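Local atomic coordinates of acetyltransferase, GNAT family (Streptococcus agalactiae 2603V/R, PDB entry 2Q7B), a protein that probably acts as a GNAT-family N-acetyltransferase, transferring an acetyl group to an amino group of its substrate. Residues A[134-139]-A[147-152]. Numbering follows the deposited sequence.
Sequences IVLDTP and FFYENQ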
# COMPACT_ATOMS: atom_id res chain seq x y z
N ILE A 134 -22.33 10.18 15.04
CA ILE A 134 -21.24 9.88 14.11
C ILE A 134 -20.21 10.98 14.20
O ILE A 134 -20.55 12.15 14.05
CB ILE A 134 -21.70 9.79 12.65
CG1 ILE A 134 -22.79 8.71 12.50
CG2 ILE A 134 -20.50 9.56 11.71
CD1 ILE A 134 -22.47 7.33 12.98
N VAL A 135 -18.95 10.60 14.42
CA VAL A 135 -17.84 11.54 14.55
C VAL A 135 -16.81 11.29 13.46
O VAL A 135 -16.72 10.21 12.89
CB VAL A 135 -17.17 11.46 15.94
CG1 VAL A 135 -18.20 11.67 17.06
CG2 VAL A 135 -16.45 10.15 16.16
N LEU A 136 -16.03 12.32 13.15
CA LEU A 136 -14.97 12.18 12.16
C LEU A 136 -14.01 13.32 12.32
O LEU A 136 -14.34 14.34 12.94
CB LEU A 136 -15.55 12.18 10.75
CG LEU A 136 -16.30 13.42 10.23
CD1 LEU A 136 -15.35 14.49 9.65
CD2 LEU A 136 -17.27 13.00 9.14
N ASP A 137 -12.82 13.17 11.76
CA ASP A 137 -11.91 14.30 11.74
C ASP A 137 -11.51 14.55 10.30
O ASP A 137 -11.59 13.67 9.45
CB ASP A 137 -10.70 14.15 12.66
CG ASP A 137 -9.69 13.21 12.12
OD1 ASP A 137 -10.14 12.14 11.70
OD2 ASP A 137 -8.49 13.53 12.13
N THR A 138 -11.08 15.78 10.05
CA THR A 138 -10.69 16.21 8.73
C THR A 138 -9.60 17.26 8.87
O THR A 138 -9.67 18.08 9.78
CB THR A 138 -11.95 16.78 7.96
OG1 THR A 138 -11.53 17.40 6.75
CG2 THR A 138 -12.72 17.79 8.80
N PRO A 139 -8.57 17.24 8.00
CA PRO A 139 -7.52 18.27 8.10
C PRO A 139 -8.07 19.71 8.04
O PRO A 139 -8.99 19.99 7.26
CB PRO A 139 -6.63 17.98 6.89
CG PRO A 139 -6.87 16.55 6.56
CD PRO A 139 -8.29 16.27 6.92
N PHE A 147 -17.01 21.85 3.70
CA PHE A 147 -18.30 22.31 3.17
C PHE A 147 -19.14 21.08 2.78
O PHE A 147 -20.34 21.05 2.97
CB PHE A 147 -18.12 23.29 2.01
CG PHE A 147 -19.30 24.21 1.78
CD1 PHE A 147 -19.79 25.02 2.82
CD2 PHE A 147 -19.89 24.34 0.53
CE1 PHE A 147 -20.86 25.89 2.62
CE2 PHE A 147 -20.95 25.21 0.31
CZ PHE A 147 -21.44 25.98 1.36
N PHE A 148 -18.47 20.06 2.24
CA PHE A 148 -19.13 18.79 1.92
C PHE A 148 -19.76 18.19 3.20
O PHE A 148 -20.93 17.85 3.18
CB PHE A 148 -18.16 17.78 1.25
CG PHE A 148 -18.76 16.42 1.06
CD1 PHE A 148 -19.51 16.14 -0.07
CD2 PHE A 148 -18.64 15.44 2.03
CE1 PHE A 148 -20.11 14.89 -0.23
CE2 PHE A 148 -19.25 14.21 1.87
CZ PHE A 148 -19.98 13.94 0.73
N TYR A 149 -18.99 18.09 4.28
CA TYR A 149 -19.51 17.54 5.56
C TYR A 149 -20.66 18.35 6.15
O TYR A 149 -21.60 17.78 6.66
CB TYR A 149 -18.42 17.36 6.63
CG TYR A 149 -17.39 16.31 6.29
CD1 TYR A 149 -17.75 14.99 6.09
CD2 TYR A 149 -16.04 16.64 6.20
CE1 TYR A 149 -16.81 14.04 5.77
CE2 TYR A 149 -15.10 15.71 5.87
CZ TYR A 149 -15.48 14.41 5.66
OH TYR A 149 -14.50 13.48 5.36
N GLU A 150 -20.57 19.66 6.07
CA GLU A 150 -21.63 20.53 6.59
C GLU A 150 -22.94 20.36 5.82
O GLU A 150 -24.04 20.43 6.41
CB GLU A 150 -21.15 21.98 6.61
CG GLU A 150 -20.07 22.20 7.68
CD GLU A 150 -19.26 23.46 7.49
OE1 GLU A 150 -19.63 24.33 6.67
OE2 GLU A 150 -18.23 23.58 8.19
N ASN A 151 -22.82 20.12 4.50
CA ASN A 151 -23.96 19.82 3.62
C ASN A 151 -24.54 18.42 3.86
O ASN A 151 -25.62 18.12 3.35
CB ASN A 151 -23.59 19.97 2.13
CG ASN A 151 -23.48 21.41 1.68
OD1 ASN A 151 -22.48 21.81 1.10
ND2 ASN A 151 -24.52 22.21 1.94
N GLN A 152 -23.83 17.54 4.58
CA GLN A 152 -24.38 16.24 4.94
C GLN A 152 -24.92 16.33 6.37
O GLN A 152 -25.25 15.31 6.95
CB GLN A 152 -23.33 15.12 4.86
CG GLN A 152 -22.47 15.06 3.58
CD GLN A 152 -23.26 15.24 2.29
OE1 GLN A 152 -24.34 14.65 2.12
NE2 GLN A 152 -22.73 16.07 1.38
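One face of the Tyr149 ring is covered by Leu136, whose CD1 makes a CH-pi contact 3.9 Å from the ring centroid. This methyl stands only 9° off the ring normal. The second methyl of the leucine fork is shifted toward the ring's rim, with CD2 of Leu136 3.6 Å from CE1 of Tyr149. Thr138 approaches obliquely at the CE2 end, on the same side of the ring as Leu136, its CB 3.9 Å from CE2 of Tyr149, and its OG1 lies at about the same distance from that carbon. On one face of the neighbouring Phe148 ring, NE2 of Gln152 lies 3.3 Å above the plane, toward the rim. With CG anti to the carbonyl carbon (chi1 -67°), Tyr149 sends its ring from the helix to the strand, where Leu136 and Thr138, two positions apart, both point toward the helix. Leu136 has its CG between backbone N and carbonyl carbon, which turns the fork to set CD1 over the ring centre and CD2 above CD1 and CE1 of Tyr149. The contact packs helix 143-150 on strand 133-139 of the mixed sheet, a beta-alpha step of the GNAT fold in which a three-residue link leads from strand to helix. No hydrogen bond joins the two segments; the packing is apolar and buried. Tyr149 also touches Phe101 of strand 95-103, while Leu136 and Thr138 both touch Tyr176 of strand 173-179. Within the second segment, NE2 of Gln152 gives a bent hydrogen bond to O of Phe148 (3.1 Å, 138° at the hydrogen).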